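Local coordinates for methyltransferase (Geobacter sulfurreducens PCA, PDB 3C3P), which probably transfers a methyl group from S-adenosyl-L-methionine to an oxygen atom of its substrate, as an O-methyltransferase, at residues A[38-41]-A[42-46]. Residues are numbered along the deposited sequence; the frame is centred on the assembly and turned at random.
Sequences PIVD and RQTGR
Asp-41 is the N-cap of helix 42-55, and one of its carboxylate oxygens grips Thr-44 twice in the first turn. Asp-41 OD1 accepts the backbone N-H of Thr-44, 3.0 Å from Thr-44 N, met almost straight on down the CG-OD1 direction with an N-H...O angle of 147°. The hydroxyl adds a shorter bond, Thr-44 OG1 to Asp-41 OD1 at 2.7 Å, arriving on the syn side and tilted 35° out of the carboxylate plane. The two donors come in from opposite faces of that plane, which should hold the carboxylate against turning about chi2. What brings it there is chi1 of Asp-41, 70°, which tucks CG in against both backbone neighbours of CA and turns the carboxylate toward the opening turn. A valine in place of Thr-44 would probably leave OD1 without its hydroxyl donor and the carboxylate held by the backbone bond alone, freer to rotate.

Beneath the cap the helix begins in earnest with Gly-45 N donating to Asp-41 O at 2.9 Å, and Arg-46 N then bonds to Arg-42 O. The turn joins the loop after helix 23-34 to the helix that leads into the first strand, 59-63, of the Rossmann-like methyltransferase sheet. The long side chains of the turn are held by other parts of the assembly: Arg-42 reaches Pro-19 O, Gln-43 reaches Asp-15, and Arg-46 bonds to Thr-194 O of the second subunit. Val-40, which also touches Cys-69 of helix 69-75, packs CG1 against the first turn. There Val-40 CG1 meets the methyl Thr-44 CG2 at 3.8 Å. The same Val-40 CG1 lies closer still to the backbone, 3.3 Å from Gly-45 N.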
loop_
_atom_site.group_PDB
_atom_site.type_symbol
_atom_site.label_atom_id
_atom_site.label_comp_id
_atom_site.label_asym_id
_atom_site.label_seq_id
_atom_site.Cartn_x
_atom_site.Cartn_y
_atom_site.Cartn_z
ATOM N N PRO A 38 11.629 -17.753 10.335
ATOM C CA PRO A 38 10.428 -17.069 9.822
ATOM C C PRO A 38 10.785 -16.040 8.769
ATOM O O PRO A 38 11.719 -15.249 8.954
ATOM C CB PRO A 38 9.835 -16.380 11.059
ATOM C CG PRO A 38 10.918 -16.403 12.103
ATOM C CD PRO A 38 11.837 -17.533 11.780
ATOM N N ILE A 39 10.074 -16.113 7.652
ATOM C CA ILE A 39 10.269 -15.164 6.538
ATOM C C ILE A 39 8.941 -14.634 5.988
ATOM O O ILE A 39 7.872 -15.233 6.136
ATOM C CB ILE A 39 11.133 -15.745 5.344
ATOM C CG1 ILE A 39 10.399 -16.868 4.596
ATOM C CG2 ILE A 39 12.538 -16.188 5.821
ATOM C CD1 ILE A 39 11.146 -17.357 3.340
ATOM N N VAL A 40 9.052 -13.462 5.388
ATOM C CA VAL A 40 7.943 -12.771 4.730
ATOM C C VAL A 40 7.275 -13.653 3.659
ATOM O O VAL A 40 7.973 -14.108 2.771
ATOM C CB VAL A 40 8.473 -11.410 4.107
ATOM C CG1 VAL A 40 7.631 -10.904 2.978
ATOM C CG2 VAL A 40 8.630 -10.355 5.220
ATOM N N ASP A 41 5.960 -13.914 3.734
ATOM C CA ASP A 41 5.306 -14.725 2.665
ATOM C C ASP A 41 5.257 -13.939 1.328
ATOM O O ASP A 41 5.541 -12.735 1.287
ATOM C CB ASP A 41 3.939 -15.371 3.036
ATOM C CG ASP A 41 2.760 -14.399 3.194
ATOM O OD1 ASP A 41 2.793 -13.190 2.857
ATOM O OD2 ASP A 41 1.701 -14.920 3.617
ATOM N N ARG A 42 4.868 -14.620 0.256
ATOM C CA ARG A 42 4.851 -13.970 -1.085
ATOM C C ARG A 42 3.901 -12.810 -1.239
ATOM O O ARG A 42 4.258 -11.828 -1.859
ATOM C CB ARG A 42 4.582 -14.958 -2.227
ATOM C CG ARG A 42 5.748 -15.866 -2.566
ATOM C CD ARG A 42 5.377 -16.840 -3.691
ATOM N NE ARG A 42 5.167 -16.221 -5.011
ATOM C CZ ARG A 42 4.643 -16.885 -6.048
ATOM N NH1 ARG A 42 4.206 -18.114 -5.877
ATOM N NH2 ARG A 42 4.471 -16.310 -7.224
ATOM N N GLN A 43 2.697 -12.909 -0.695
ATOM C CA GLN A 43 1.734 -11.815 -0.832
ATOM C C GLN A 43 2.284 -10.579 -0.135
ATOM O O GLN A 43 2.108 -9.447 -0.597
ATOM C CB GLN A 43 0.371 -12.178 -0.239
ATOM C CG GLN A 43 -0.335 -13.323 -0.965
ATOM C CD GLN A 43 -0.750 -12.958 -2.370
ATOM O OE1 GLN A 43 -0.624 -11.813 -2.782
ATOM N NE2 GLN A 43 -1.300 -13.920 -3.092
ATOM N N THR A 44 2.968 -10.811 0.986
ATOM C CA THR A 44 3.537 -9.731 1.772
ATOM C C THR A 44 4.739 -9.117 1.066
ATOM O O THR A 44 4.870 -7.900 1.007
ATOM C CB THR A 44 3.889 -10.194 3.229
ATOM O OG1 THR A 44 2.684 -10.650 3.862
ATOM C CG2 THR A 44 4.482 -9.059 4.048
ATOM N N GLY A 45 5.595 -9.954 0.515
ATOM C CA GLY A 45 6.776 -9.469 -0.186
ATOM C C GLY A 45 6.357 -8.639 -1.389
ATOM O O GLY A 45 6.948 -7.605 -1.673
ATOM N N ARG A 46 5.327 -9.104 -2.086
ATOM C CA ARG A 46 4.826 -8.379 -3.283
ATOM C C ARG A 46 4.331 -6.984 -2.877
ATOM O O ARG A 46 4.544 -6.003 -3.571
ATOM C CB ARG A 46 3.757 -9.187 -4.036
ATOM C CG ARG A 46 4.308 -10.440 -4.712
ATOM C CD ARG A 46 3.254 -11.220 -5.503
ATOM N NE ARG A 46 2.638 -10.454 -6.586
ATOM C CZ ARG A 46 3.168 -10.340 -7.796
ATOM N NH1 ARG A 46 4.321 -10.914 -8.070
ATOM N NH2 ARG A 46 2.572 -9.633 -8.729
#